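Local coordinates for protein 4-hydroxybutyrate coenzyme A transferase (Shewanella oneidensis, PDB 2OAS) that probably transfers coenzyme A between acyl-CoA thioesters and carboxylic acids such as acetate and 4-hydroxybutyrate, and binds coenzyme A between its two domains, at residues W23-G28 against C127-S132; P155-D160 against D273-N278; L260-A265 against V281-I286; E287-T292 against M333-G338. One frame throughout, in Å; residues are numbered along the deposited sequence.

Contact 1: residues W23-G28 against C127-S132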
loop_
_atom_site.group_PDB
_atom_site.type_symbol
_atom_site.label_atom_id
_atom_site.label_comp_id
_atom_site.label_asym_id
_atom_site.label_seq_id
_atom_site.Cartn_x
_atom_site.Cartn_y
_atom_site.Cartn_z
ATOM N N TRP A 23 13.098 0.715 -24.277
ATOM C CA TRP A 23 12.341 -0.198 -23.439
ATOM C C TRP A 23 12.543 -1.570 -24.043
ATOM O O TRP A 23 12.622 -1.707 -25.265
ATOM C CB TRP A 23 10.852 0.139 -23.426
ATOM C CG TRP A 23 10.058 -0.988 -22.853
ATOM C CD1 TRP A 23 9.411 -1.973 -23.552
ATOM C CD2 TRP A 23 9.894 -1.300 -21.468
ATOM N NE1 TRP A 23 8.849 -2.877 -22.683
ATOM C CE2 TRP A 23 9.124 -2.484 -21.395
ATOM C CE3 TRP A 23 10.310 -0.688 -20.278
ATOM C CZ2 TRP A 23 8.776 -3.082 -20.181
ATOM C CZ3 TRP A 23 9.963 -1.284 -19.063
ATOM C CH2 TRP A 23 9.195 -2.468 -19.030
ATOM N N THR A 24 12.639 -2.582 -23.194
ATOM C CA THR A 24 12.828 -3.952 -23.659
ATOM C C THR A 24 11.779 -4.895 -23.110
ATOM O O THR A 24 11.381 -4.792 -21.950
ATOM C CB THR A 24 14.230 -4.511 -23.243
ATOM O OG1 THR A 24 14.290 -5.897 -23.566
ATOM C CG2 THR A 24 14.468 -4.341 -21.737
ATOM N N HIS A 25 11.331 -5.812 -23.957
ATOM C CA HIS A 25 10.357 -6.829 -23.559
ATOM C C HIS A 25 11.050 -7.473 -22.355
ATOM O O HIS A 25 12.257 -7.695 -22.397
ATOM C CB HIS A 25 10.220 -7.843 -24.684
ATOM C CG HIS A 25 8.826 -8.350 -24.888
ATOM N ND1 HIS A 25 8.436 -8.961 -26.065
ATOM C CD2 HIS A 25 7.743 -8.344 -24.086
ATOM C CE1 HIS A 25 7.168 -9.310 -25.973
ATOM N NE2 HIS A 25 6.719 -8.948 -24.787
ATOM N N SER A 26 10.311 -7.779 -21.304
ATOM C CA SER A 26 10.915 -8.369 -20.120
ATOM C C SER A 26 10.588 -9.836 -19.853
ATOM O O SER A 26 9.819 -10.454 -20.576
ATOM C CB SER A 26 10.547 -7.524 -18.909
ATOM O OG SER A 26 11.081 -6.220 -19.075
HETATM N N MSE A 27 11.207 -10.398 -18.826
HETATM C CA MSE A 27 10.960 -11.786 -18.483
HETATM C C MSE A 27 11.378 -12.777 -19.554
HETATM O O MSE A 27 12.433 -12.634 -20.166
HETATM C CB MSE A 27 9.481 -11.966 -18.156
HETATM C CG MSE A 27 9.110 -11.321 -16.832
HETATM SE SE MSE A 27 9.568 -12.438 -15.282
HETATM C CE MSE A 27 11.503 -12.519 -15.430
ATOM N N GLY A 28 10.544 -13.787 -19.766
ATOM C CA GLY A 28 10.849 -14.799 -20.758
ATOM C C GLY A 28 10.858 -14.281 -22.180
ATOM O O GLY A 28 11.321 -14.971 -23.086
ATOM N N CYS A 127 0.613 -10.009 -34.686
ATOM C CA CYS A 127 1.659 -10.691 -33.942
ATOM C C CYS A 127 1.282 -10.698 -32.468
ATOM O O CYS A 127 0.362 -10.004 -32.050
ATOM C CB CYS A 127 3.007 -9.979 -34.086
ATOM S SG CYS A 127 3.635 -9.860 -35.768
ATOM N N SER A 128 2.018 -11.469 -31.682
ATOM C CA SER A 128 1.728 -11.564 -30.272
ATOM C C SER A 128 2.965 -11.297 -29.416
ATOM O O SER A 128 4.077 -11.696 -29.765
ATOM C CB SER A 128 1.165 -12.961 -29.962
ATOM O OG SER A 128 0.922 -13.121 -28.576
ATOM N N LEU A 129 2.758 -10.608 -28.300
ATOM C CA LEU A 129 3.824 -10.315 -27.362
ATOM C C LEU A 129 4.160 -11.592 -26.627
ATOM O O LEU A 129 5.062 -11.620 -25.797
ATOM C CB LEU A 129 3.369 -9.266 -26.362
ATOM C CG LEU A 129 3.113 -7.904 -26.988
ATOM C CD1 LEU A 129 2.752 -6.901 -25.906
ATOM C CD2 LEU A 129 4.347 -7.455 -27.734
ATOM N N GLY A 130 3.406 -12.648 -26.916
ATOM C CA GLY A 130 3.657 -13.944 -26.310
ATOM C C GLY A 130 3.596 -14.113 -24.801
ATOM O O GLY A 130 2.640 -13.678 -24.149
ATOM N N ILE A 131 4.634 -14.739 -24.242
ATOM C CA ILE A 131 4.661 -15.017 -22.810
ATOM C C ILE A 131 4.842 -13.819 -21.887
ATOM O O ILE A 131 4.811 -13.968 -20.659
ATOM C CB ILE A 131 5.717 -16.072 -22.458
ATOM C CG1 ILE A 131 7.113 -15.563 -22.820
ATOM C CG2 ILE A 131 5.393 -17.354 -23.167
ATOM C CD1 ILE A 131 8.223 -16.520 -22.443
ATOM N N SER A 132 5.024 -12.638 -22.459
ATOM C CA SER A 132 5.166 -11.442 -21.643
ATOM C C SER A 132 4.396 -10.253 -22.163
ATOM O O SER A 132 4.803 -9.617 -23.132
ATOM C CB SER A 132 6.628 -11.024 -21.502
ATOM O OG SER A 132 7.301 -11.859 -20.589
HETATM O O HOH W 1 7.374 -13.938 -19.272
#

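Contact 2: residues P155-D160 against D273-N278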
loop_
_atom_site.group_PDB
_atom_site.type_symbol
_atom_site.label_atom_id
_atom_site.label_comp_id
_atom_site.label_asym_id
_atom_site.label_seq_id
_atom_site.Cartn_x
_atom_site.Cartn_y
_atom_site.Cartn_z
ATOM N N PRO A 155 5.073 -18.347 -28.470
ATOM C CA PRO A 155 3.686 -18.798 -28.560
ATOM C C PRO A 155 2.723 -17.620 -28.779
ATOM O O PRO A 155 2.977 -16.504 -28.322
ATOM C CB PRO A 155 3.476 -19.524 -27.226
ATOM C CG PRO A 155 4.468 -18.886 -26.300
ATOM C CD PRO A 155 5.669 -18.685 -27.163
ATOM N N ARG A 156 1.635 -17.878 -29.503
ATOM C CA ARG A 156 0.604 -16.880 -29.818
ATOM C C ARG A 156 -0.401 -16.834 -28.679
ATOM O O ARG A 156 -1.501 -17.375 -28.794
ATOM C CB ARG A 156 -0.101 -17.289 -31.108
ATOM C CG ARG A 156 -1.157 -16.330 -31.634
ATOM C CD ARG A 156 -1.603 -16.817 -32.998
ATOM N NE ARG A 156 -2.414 -15.862 -33.731
ATOM C CZ ARG A 156 -3.744 -15.887 -33.783
ATOM N NH1 ARG A 156 -4.415 -16.828 -33.125
ATOM N NH2 ARG A 156 -4.392 -14.978 -34.512
ATOM N N THR A 157 -0.028 -16.176 -27.586
ATOM C CA THR A 157 -0.875 -16.080 -26.405
ATOM C C THR A 157 -2.167 -15.299 -26.609
ATOM O O THR A 157 -2.214 -14.362 -27.405
ATOM C CB THR A 157 -0.116 -15.429 -25.208
ATOM O OG1 THR A 157 0.283 -14.095 -25.554
ATOM C CG2 THR A 157 1.124 -16.246 -24.850
ATOM N N HIS A 158 -3.213 -15.677 -25.875
ATOM C CA HIS A 158 -4.483 -14.968 -25.965
ATOM C C HIS A 158 -4.540 -13.869 -24.926
ATOM O O HIS A 158 -3.887 -13.955 -23.891
ATOM C CB HIS A 158 -5.668 -15.907 -25.774
ATOM C CG HIS A 158 -6.011 -16.688 -26.996
ATOM N ND1 HIS A 158 -7.305 -16.823 -27.451
ATOM C CD2 HIS A 158 -5.230 -17.357 -27.874
ATOM C CE1 HIS A 158 -7.306 -17.542 -28.561
ATOM N NE2 HIS A 158 -6.059 -17.878 -28.840
ATOM N N GLY A 159 -5.326 -12.836 -25.214
ATOM C CA GLY A 159 -5.437 -11.707 -24.308
ATOM C C GLY A 159 -5.066 -10.398 -24.995
ATOM O O GLY A 159 -5.420 -10.187 -26.155
ATOM N N ASP A 160 -4.345 -9.520 -24.304
ATOM C CA ASP A 160 -3.981 -8.240 -24.903
ATOM C C ASP A 160 -2.616 -8.172 -25.569
ATOM O O ASP A 160 -2.157 -7.088 -25.906
ATOM C CB ASP A 160 -4.054 -7.133 -23.856
ATOM C CG ASP A 160 -5.298 -7.226 -22.997
ATOM O OD1 ASP A 160 -6.405 -7.469 -23.557
ATOM O OD2 ASP A 160 -5.166 -7.046 -21.762
ATOM N N ASP A 273 3.902 -24.481 -24.588
ATOM C CA ASP A 273 3.127 -25.239 -25.537
ATOM C C ASP A 273 1.665 -25.211 -25.158
ATOM O O ASP A 273 0.773 -25.242 -26.008
ATOM C CB ASP A 273 3.612 -26.664 -25.516
ATOM C CG ASP A 273 3.556 -27.287 -26.843
ATOM O OD1 ASP A 273 2.450 -27.306 -27.436
ATOM O OD2 ASP A 273 4.623 -27.740 -27.296
ATOM N N TYR A 274 1.441 -25.159 -23.857
ATOM C CA TYR A 274 0.103 -25.141 -23.312
ATOM C C TYR A 274 -0.515 -23.773 -23.498
ATOM O O TYR A 274 -1.679 -23.663 -23.865
ATOM C CB TYR A 274 0.145 -25.503 -21.819
ATOM C CG TYR A 274 -1.164 -25.301 -21.088
ATOM C CD1 TYR A 274 -2.297 -26.041 -21.420
ATOM C CD2 TYR A 274 -1.276 -24.345 -20.079
ATOM C CE1 TYR A 274 -3.515 -25.829 -20.773
ATOM C CE2 TYR A 274 -2.490 -24.125 -19.424
ATOM C CZ TYR A 274 -3.606 -24.868 -19.782
ATOM O OH TYR A 274 -4.818 -24.618 -19.177
ATOM N N VAL A 275 0.254 -22.723 -23.264
ATOM C CA VAL A 275 -0.302 -21.385 -23.414
ATOM C C VAL A 275 -0.423 -20.994 -24.873
ATOM O O VAL A 275 -1.229 -20.137 -25.225
ATOM C CB VAL A 275 0.551 -20.330 -22.659
ATOM C CG1 VAL A 275 0.817 -20.815 -21.249
ATOM C CG2 VAL A 275 1.847 -20.055 -23.388
ATOM N N ASP A 276 0.359 -21.639 -25.723
ATOM C CA ASP A 276 0.334 -21.314 -27.147
ATOM C C ASP A 276 -1.044 -21.376 -27.804
ATOM O O ASP A 276 -1.608 -22.443 -27.982
ATOM C CB ASP A 276 1.311 -22.203 -27.917
ATOM C CG ASP A 276 1.485 -21.751 -29.351
ATOM O OD1 ASP A 276 1.233 -20.557 -29.623
ATOM O OD2 ASP A 276 1.880 -22.579 -30.200
ATOM N N ASP A 277 -1.575 -20.207 -28.144
ATOM C CA ASP A 277 -2.867 -20.106 -28.801
ATOM C C ASP A 277 -3.947 -20.852 -28.035
ATOM O O ASP A 277 -4.806 -21.479 -28.641
ATOM C CB ASP A 277 -2.740 -20.665 -30.230
ATOM C CG ASP A 277 -3.858 -20.204 -31.153
ATOM O OD1 ASP A 277 -4.625 -19.291 -30.772
ATOM O OD2 ASP A 277 -3.960 -20.752 -32.279
ATOM N N ASN A 278 -3.904 -20.772 -26.705
ATOM C CA ASN A 278 -4.878 -21.448 -25.845
ATOM C C ASN A 278 -5.960 -20.505 -25.331
ATOM O O ASN A 278 -5.713 -19.682 -24.441
ATOM C CB ASN A 278 -4.180 -22.093 -24.649
ATOM C CG ASN A 278 -5.071 -23.068 -23.900
ATOM O OD1 ASN A 278 -6.298 -22.955 -23.916
ATOM N ND2 ASN A 278 -4.456 -24.033 -23.227
#

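Contact 3: residues L260-A265 against V281-I286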
loop_
_atom_site.group_PDB
_atom_site.type_symbol
_atom_site.label_atom_id
_atom_site.label_comp_id
_atom_site.label_asym_id
_atom_site.label_seq_id
_atom_site.Cartn_x
_atom_site.Cartn_y
_atom_site.Cartn_z
ATOM N N LEU A 260 -7.635 -18.888 -17.153
ATOM C CA LEU A 260 -6.501 -18.530 -16.310
ATOM C C LEU A 260 -6.083 -17.128 -16.745
ATOM O O LEU A 260 -6.107 -16.824 -17.936
ATOM C CB LEU A 260 -5.330 -19.480 -16.544
ATOM C CG LEU A 260 -5.598 -20.961 -16.337
ATOM C CD1 LEU A 260 -4.344 -21.762 -16.645
ATOM C CD2 LEU A 260 -6.029 -21.176 -14.906
ATOM N N VAL A 261 -5.712 -16.282 -15.795
ATOM C CA VAL A 261 -5.283 -14.925 -16.112
ATOM C C VAL A 261 -3.898 -14.635 -15.485
ATOM O O VAL A 261 -3.634 -15.046 -14.358
ATOM C CB VAL A 261 -6.334 -13.884 -15.592
ATOM C CG1 VAL A 261 -5.935 -12.461 -15.975
ATOM C CG2 VAL A 261 -7.715 -14.204 -16.195
ATOM N N THR A 262 -3.027 -13.967 -16.238
ATOM C CA THR A 262 -1.694 -13.579 -15.767
ATOM C C THR A 262 -1.131 -12.472 -16.632
ATOM O O THR A 262 -1.680 -12.153 -17.693
ATOM C CB THR A 262 -0.628 -14.700 -15.847
ATOM O OG1 THR A 262 -0.704 -15.343 -17.130
ATOM C CG2 THR A 262 -0.807 -15.685 -14.748
ATOM N N GLY A 263 -0.018 -11.913 -16.169
ATOM C CA GLY A 263 0.652 -10.865 -16.906
ATOM C C GLY A 263 1.729 -11.485 -17.773
ATOM O O GLY A 263 2.101 -10.926 -18.804
ATOM N N PHE A 264 2.240 -12.632 -17.335
ATOM C CA PHE A 264 3.272 -13.368 -18.067
ATOM C C PHE A 264 3.474 -14.804 -17.574
ATOM O O PHE A 264 2.871 -15.230 -16.590
ATOM C CB PHE A 264 4.602 -12.611 -18.046
ATOM C CG PHE A 264 4.947 -12.025 -16.721
ATOM C CD1 PHE A 264 4.447 -10.791 -16.348
ATOM C CD2 PHE A 264 5.753 -12.728 -15.839
ATOM C CE1 PHE A 264 4.740 -10.248 -15.101
ATOM C CE2 PHE A 264 6.062 -12.202 -14.579
ATOM C CZ PHE A 264 5.553 -10.956 -14.205
ATOM N N ALA A 265 4.304 -15.548 -18.292
ATOM C CA ALA A 265 4.590 -16.941 -17.959
ATOM C C ALA A 265 6.085 -17.252 -18.096
ATOM O O ALA A 265 6.807 -16.599 -18.853
ATOM C CB ALA A 265 3.788 -17.861 -18.876
ATOM N N VAL A 281 -6.250 -19.644 -21.637
ATOM C CA VAL A 281 -5.217 -18.875 -20.942
ATOM C C VAL A 281 -5.165 -17.447 -21.461
ATOM O O VAL A 281 -4.909 -17.205 -22.640
ATOM C CB VAL A 281 -3.804 -19.520 -21.089
ATOM C CG1 VAL A 281 -2.794 -18.775 -20.224
ATOM C CG2 VAL A 281 -3.849 -20.993 -20.689
ATOM N N ILE A 282 -5.407 -16.498 -20.572
ATOM C CA ILE A 282 -5.403 -15.101 -20.943
ATOM C C ILE A 282 -4.289 -14.281 -20.292
ATOM O O ILE A 282 -4.224 -14.135 -19.065
ATOM C CB ILE A 282 -6.748 -14.450 -20.602
ATOM C CG1 ILE A 282 -7.867 -15.161 -21.370
ATOM C CG2 ILE A 282 -6.709 -12.954 -20.930
ATOM C CD1 ILE A 282 -7.697 -15.130 -22.885
ATOM N N PHE A 283 -3.408 -13.762 -21.137
ATOM C CA PHE A 283 -2.307 -12.931 -20.713
ATOM C C PHE A 283 -2.848 -11.525 -20.804
ATOM O O PHE A 283 -3.074 -10.990 -21.887
ATOM C CB PHE A 283 -1.100 -13.087 -21.650
ATOM C CG PHE A 283 -0.342 -14.364 -21.447
ATOM C CD1 PHE A 283 -0.882 -15.586 -21.836
ATOM C CD2 PHE A 283 0.905 -14.350 -20.818
ATOM C CE1 PHE A 283 -0.206 -16.768 -21.596
ATOM C CE2 PHE A 283 1.587 -15.532 -20.573
ATOM C CZ PHE A 283 1.036 -16.745 -20.968
HETATM N N MSE A 284 -3.037 -10.925 -19.647
HETATM C CA MSE A 284 -3.595 -9.596 -19.545
HETATM C C MSE A 284 -2.543 -8.583 -19.129
HETATM O O MSE A 284 -1.528 -8.944 -18.533
HETATM C CB MSE A 284 -4.695 -9.644 -18.504
HETATM C CG MSE A 284 -5.609 -8.459 -18.438
HETATM SE SE MSE A 284 -6.941 -8.917 -17.128
HETATM C CE MSE A 284 -8.088 -9.940 -18.298
ATOM N N ASP A 285 -2.815 -7.317 -19.437
ATOM C CA ASP A 285 -1.943 -6.187 -19.115
ATOM C C ASP A 285 -1.835 -5.998 -17.606
ATOM O O ASP A 285 -2.851 -5.912 -16.923
ATOM C CB ASP A 285 -2.514 -4.921 -19.767
ATOM C CG ASP A 285 -1.840 -3.640 -19.290
ATOM O OD1 ASP A 285 -0.733 -3.705 -18.710
ATOM O OD2 ASP A 285 -2.419 -2.556 -19.512
ATOM N N ILE A 286 -0.611 -5.925 -17.086
ATOM C CA ILE A 286 -0.399 -5.761 -15.650
ATOM C C ILE A 286 -1.189 -4.611 -15.034
ATOM O O ILE A 286 -1.489 -4.630 -13.843
ATOM C CB ILE A 286 1.076 -5.514 -15.319
ATOM C CG1 ILE A 286 1.608 -4.414 -16.226
ATOM C CG2 ILE A 286 1.869 -6.791 -15.459
ATOM C CD1 ILE A 286 2.967 -3.953 -15.851
#

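Contact 4: residues E287-T292 against M333-G338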
loop_
_atom_site.group_PDB
_atom_site.type_symbol
_atom_site.label_atom_id
_atom_site.label_comp_id
_atom_site.label_asym_id
_atom_site.label_seq_id
_atom_site.Cartn_x
_atom_site.Cartn_y
_atom_site.Cartn_z
ATOM N N GLU A 287 -1.510 -3.596 -15.824
ATOM C CA GLU A 287 -2.272 -2.475 -15.285
ATOM C C GLU A 287 -3.630 -2.956 -14.796
ATOM O O GLU A 287 -4.253 -2.307 -13.960
ATOM C CB GLU A 287 -2.453 -1.387 -16.337
ATOM C CG GLU A 287 -3.193 -0.173 -15.811
ATOM C CD GLU A 287 -3.161 0.994 -16.780
ATOM O OE1 GLU A 287 -3.877 1.984 -16.540
ATOM O OE2 GLU A 287 -2.415 0.923 -17.779
ATOM N N GLN A 288 -4.075 -4.098 -15.318
ATOM C CA GLN A 288 -5.356 -4.697 -14.939
ATOM C C GLN A 288 -5.184 -5.903 -14.015
ATOM O O GLN A 288 -5.779 -5.945 -12.940
ATOM C CB GLN A 288 -6.137 -5.145 -16.175
ATOM C CG GLN A 288 -7.098 -4.132 -16.735
ATOM C CD GLN A 288 -6.411 -2.871 -17.197
ATOM O OE1 GLN A 288 -6.377 -1.870 -16.475
ATOM N NE2 GLN A 288 -5.843 -2.911 -18.407
ATOM N N VAL A 289 -4.382 -6.877 -14.437
ATOM C CA VAL A 289 -4.164 -8.072 -13.639
ATOM C C VAL A 289 -3.652 -7.751 -12.238
ATOM O O VAL A 289 -4.011 -8.441 -11.275
ATOM C CB VAL A 289 -3.176 -9.063 -14.324
ATOM C CG1 VAL A 289 -1.847 -8.396 -14.570
ATOM C CG2 VAL A 289 -2.974 -10.296 -13.448
ATOM N N ASN A 290 -2.836 -6.699 -12.121
ATOM C CA ASN A 290 -2.280 -6.285 -10.835
ATOM C C ASN A 290 -3.007 -5.084 -10.233
ATOM O O ASN A 290 -2.444 -4.339 -9.418
ATOM C CB ASN A 290 -0.790 -5.973 -10.973
ATOM C CG ASN A 290 0.058 -7.214 -10.983
ATOM O OD1 ASN A 290 -0.229 -8.170 -11.703
ATOM N ND2 ASN A 290 1.119 -7.212 -10.183
ATOM N N ASP A 291 -4.259 -4.899 -10.639
ATOM C CA ASP A 291 -5.089 -3.810 -10.133
ATOM C C ASP A 291 -5.944 -4.339 -8.976
ATOM O O ASP A 291 -6.836 -5.172 -9.178
ATOM C CB ASP A 291 -5.995 -3.270 -11.239
ATOM C CG ASP A 291 -6.626 -1.938 -10.871
ATOM O OD1 ASP A 291 -7.129 -1.830 -9.735
ATOM O OD2 ASP A 291 -6.619 -0.999 -11.709
ATOM N N THR A 292 -5.668 -3.850 -7.765
ATOM C CA THR A 292 -6.387 -4.287 -6.576
ATOM C C THR A 292 -7.896 -4.179 -6.769
ATOM O O THR A 292 -8.663 -4.984 -6.244
ATOM C CB THR A 292 -5.958 -3.468 -5.327
ATOM O OG1 THR A 292 -6.333 -2.087 -5.487
ATOM C CG2 THR A 292 -4.447 -3.556 -5.136
HETATM N N MSE A 333 2.307 -6.432 -3.063
HETATM C CA MSE A 333 1.508 -5.603 -2.176
HETATM C C MSE A 333 0.073 -5.487 -2.668
HETATM O O MSE A 333 -0.877 -5.686 -1.919
HETATM C CB MSE A 333 2.132 -4.222 -2.063
HETATM C CG MSE A 333 1.565 -3.415 -0.926
HETATM SE SE MSE A 333 2.017 -1.555 -1.110
HETATM C CE MSE A 333 0.610 -1.069 -2.326
ATOM N N ASP A 334 -0.076 -5.150 -3.944
ATOM C CA ASP A 334 -1.394 -5.020 -4.552
ATOM C C ASP A 334 -2.186 -6.315 -4.381
ATOM O O ASP A 334 -3.384 -6.280 -4.104
ATOM C CB ASP A 334 -1.248 -4.681 -6.031
ATOM C CG ASP A 334 -0.900 -3.221 -6.268
ATOM O OD1 ASP A 334 -0.564 -2.879 -7.416
ATOM O OD2 ASP A 334 -0.970 -2.412 -5.322
ATOM N N PHE A 335 -1.514 -7.455 -4.543
ATOM C CA PHE A 335 -2.166 -8.757 -4.396
ATOM C C PHE A 335 -2.524 -9.079 -2.953
ATOM O O PHE A 335 -3.518 -9.760 -2.680
ATOM C CB PHE A 335 -1.276 -9.871 -4.954
ATOM C CG PHE A 335 -1.444 -10.087 -6.421
ATOM C CD1 PHE A 335 -2.638 -10.597 -6.925
ATOM C CD2 PHE A 335 -0.435 -9.758 -7.302
ATOM C CE1 PHE A 335 -2.821 -10.770 -8.296
ATOM C CE2 PHE A 335 -0.610 -9.924 -8.670
ATOM C CZ PHE A 335 -1.808 -10.433 -9.167
ATOM N N ILE A 336 -1.703 -8.591 -2.031
ATOM C CA ILE A 336 -1.929 -8.812 -0.610
ATOM C C ILE A 336 -3.086 -7.956 -0.114
ATOM O O ILE A 336 -3.850 -8.383 0.764
ATOM C CB ILE A 336 -0.634 -8.526 0.186
ATOM C CG1 ILE A 336 0.373 -9.642 -0.117
ATOM C CG2 ILE A 336 -0.907 -8.445 1.677
ATOM C CD1 ILE A 336 1.692 -9.500 0.613
ATOM N N ARG A 337 -3.226 -6.759 -0.680
ATOM C CA ARG A 337 -4.314 -5.871 -0.298
ATOM C C ARG A 337 -5.619 -6.374 -0.921
ATOM O O ARG A 337 -6.628 -6.507 -0.231
ATOM C CB ARG A 337 -4.055 -4.430 -0.766
ATOM C CG ARG A 337 -5.112 -3.411 -0.260
ATOM C CD ARG A 337 -5.179 -3.390 1.264
ATOM N NE ARG A 337 -6.037 -2.352 1.838
ATOM C CZ ARG A 337 -5.875 -1.037 1.670
ATOM N NH1 ARG A 337 -4.881 -0.576 0.922
ATOM N NH2 ARG A 337 -6.697 -0.181 2.276
ATOM N N GLY A 338 -5.569 -6.650 -2.228
ATOM C CA GLY A 338 -6.728 -7.134 -2.944
ATOM C C GLY A 338 -7.227 -8.402 -2.299
ATOM O O GLY A 338 -8.432 -8.659 -2.230
#

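Contact 1: residues W23-G28 against C127-S132
His25 and Ser132 make the main polar link between the loop after strand 21-24 and the turn after strand 126-128. His25 NE2 donates to Ser132 O at 2.6 Å with an N-H...O angle of 146°. The carbonyl is approached in its own plane, while its oxygen lies 15° out of the imidazole plane, at the ring edge. Leu129 O is also close to the ring, 3.1 Å from His25 CE1, but the angle at NE2 is too poor for a second bond. The Leu129 side chain packs alongside, its CB 3.7 Å from His25 NE2.

Ser132 OG lies 2.9 Å from Ser26 O, with Met27 CB 3.3 Å from the same hydroxyl. It sits there because OG is anti to the carbonyl carbon of Ser132 (chi1 -76°). A water joins Gly28 N, Ile131 O and Ser132 OG, accepting from the first and donating to the second. Beside this polar cluster, Ile131 CD1 reaches the backbone of Gly28, 3.5 Å from its carbonyl carbon; a side chain on Gly28 would collide with that methyl.

In the next shell, a type II' turn from Leu129 to Ser132 places both carbonyls near the imidazole. The other ring nitrogen, His25 ND1, is hydrogen-bonded to Gln117 N, and Ser26 N to Glu134 OE1. The side chain of nearby Met27 is about 6 Å from the bound coenzyme A. With ND1 taking a backbone proton and NE2 giving one, the imidazole is probably neutral with its proton on NE2, a buried two-ended bridge between backbone segments.

Contact 2: residues P155-D160 against D273-N278
The imidazole of His158 has the backbone of Asn278 over one face and the carboxylate of Asp277 at its edge. Asn278 C stands 4.1 Å above the ring plane, displaced toward the rim. At the edge, His158 NE2 donates to Asp277 OD1 at 2.8 Å with an N-H...O angle of 158°, and the oxygen lies in the ring plane. The same oxygen meets the edge of the Arg156 guanidinium, whose plane is 86° from the carboxylate. That second grip is weak, a salt bridge with Arg156 NH1 and Asp277 OD1 3.4 Å apart. Arg156 reaches it on an extended chain with CG anti to the backbone N (chi1 -177°), and its NH2 pairs with Asp122.

Asp276 turns its carboxylate to the backbone instead. Its OD1 accepts from Arg156 N at 2.7 Å, met nearly head-on along the C-O bond, and also touches Pro155 CA. Asp277 N returns a weak bond to Arg156 O. Beneath the polar groups, Val275 CG2 packs at 4.1 Å from Pro155 CG and equally far from Thr157 CG2, while Thr157 OG1 is held by Gly130 O.

The two aspartates follow helix 269-275 directly, in a type II turn from Val275 to Asn278 closed by Asn278 N bonding to Val275 O. His158 then enters strand 158-159, the neighbour of strand 281-283 in a three-stranded parallel sheet. The contact is thus typical of a helix-to-strand connection in an alpha/beta fold, here fastened by side-chain carboxylates to a segment from the N-terminal family region.

Contact 3: residues L260-A265 against V281-I286
Leu260, Val261 and Thr262 lie in parallel register with Val281, Ile282 and Phe283, held by three backbone hydrogen bonds. Ile282 N gives to Leu260 O at 2.7 Å, Thr262 N to Ile282 O at 3.1 Å, and Met284 N to Thr262 O at 2.7 Å. Ile282 and Thr262 each both give and accept a bond, to two residues of the other segment that are two apart, as in parallel pairing, and the short strand axes pass 4.8 Å apart at 18°. CA-H...O contacts supplement these bonds; the one past the paired strands runs from Gly263 CA to Met284 O and is nearly straight, with an angle at H of 168°.

Apolar contacts divide between the sheet faces. Leu260 CD1 meets Val281 CG2 on the face shared with Thr262 and Phe283; on the other, Val261 CG1 lies 3.9 Å from the selenium of Met284. Phe283 supplies the chief aromatic contact. With CG anti to its carbonyl carbon (chi1 -76°), its ring leans across to strand 264-265, where CE2 is 3.6 Å from Ala265 CB and the ring edge meets Ala265 N. Replacing Phe283 with an alanine would probably open a gap beside Ala265 and deprive its methyl of the aromatic edge.

One polar group fits this lining less well: Thr262 OG1 stands 4.1 Å above the rim of the Phe283 ring, buried and with no hydrogen-bond partner in the model.

Helix 269-275 links the two strands, returning the chain to a neighbouring parallel strand: a beta-alpha-beta unit. Beyond its first strand, Phe264 turns away from segment 281-286 to line the coenzyme A pocket near Glu233, the residue known to bind CoA covalently.

Contact 4: residues E287-T292 against M333-G338
Val289 meets Phe335 first, as helix 286-289 ends: Val289 O lies 3.6 Å from Phe335 CZ, approaching the ring obliquely, and Val289 CG2 touches the same carbon more loosely. The carbonyl has its hydrogen bond from His231 NE2, so its contact with the ring is packing.

Asn290 comes next, with its amide and the Phe335 ring crossing at 78°. Both branches touch one ring carbon, Asn290 OD1 at 3.5 Å and ND2 at 3.6 Å from Phe335 CE2. CG is anti to the carbonyl carbon (chi1 -79°), which brings the amide against this aromatic wall. OD1 is buried without a partner in the model. An alanine here lacks the amide, which would probably leave Phe335 without this packing partner and open a gap toward Glu233. Asn290 O also faces Asp334 OD1 at 3.1 Å, two acceptors without a bond; Ser98 OG holds that carboxylate oxygen.

Asp291 caps the start of helix 292-295. Thr292 places its methyl on the other helix, CG2 being 3.1 Å from Asp334 O and 3.5 Å from Asp334 CB. Thr292 CA is 4.6 Å from Gly338 CA.

Segment 287-292 thus joins helices 286-289 and 292-295 against helix 332-341. The far side of that helix rests on strands 346-350 and 373-375 through Ile336, while Asp334 and Arg337 pair reciprocally with Arg337 and Asp334 of the second subunit.

Along the chain contact 1 closes first, contacts 2 and 3 interlock with alternating segments, and contact 4 follows. Contacts 2 and 3, with centres 10 Å apart, share the three-stranded parallel sheet: strand 158-159 adjoins strand 281-283, and helix 269-275 connects strands 264-265 and 281-283. Contact 1 lies 12 Å from each; Thr157 bonds its turn to contact 2, and Ile131 O lies 2.9 Å from Ala265 N of contact 3, a probable hydrogen bond. Contact 4, 13 Å from contact 3, touches it through Val289. Contacts 1 and 4 do not touch, their centres being 21 Å apart. The small sheet thus bridges the N- and C-terminal family regions beside coenzyme A.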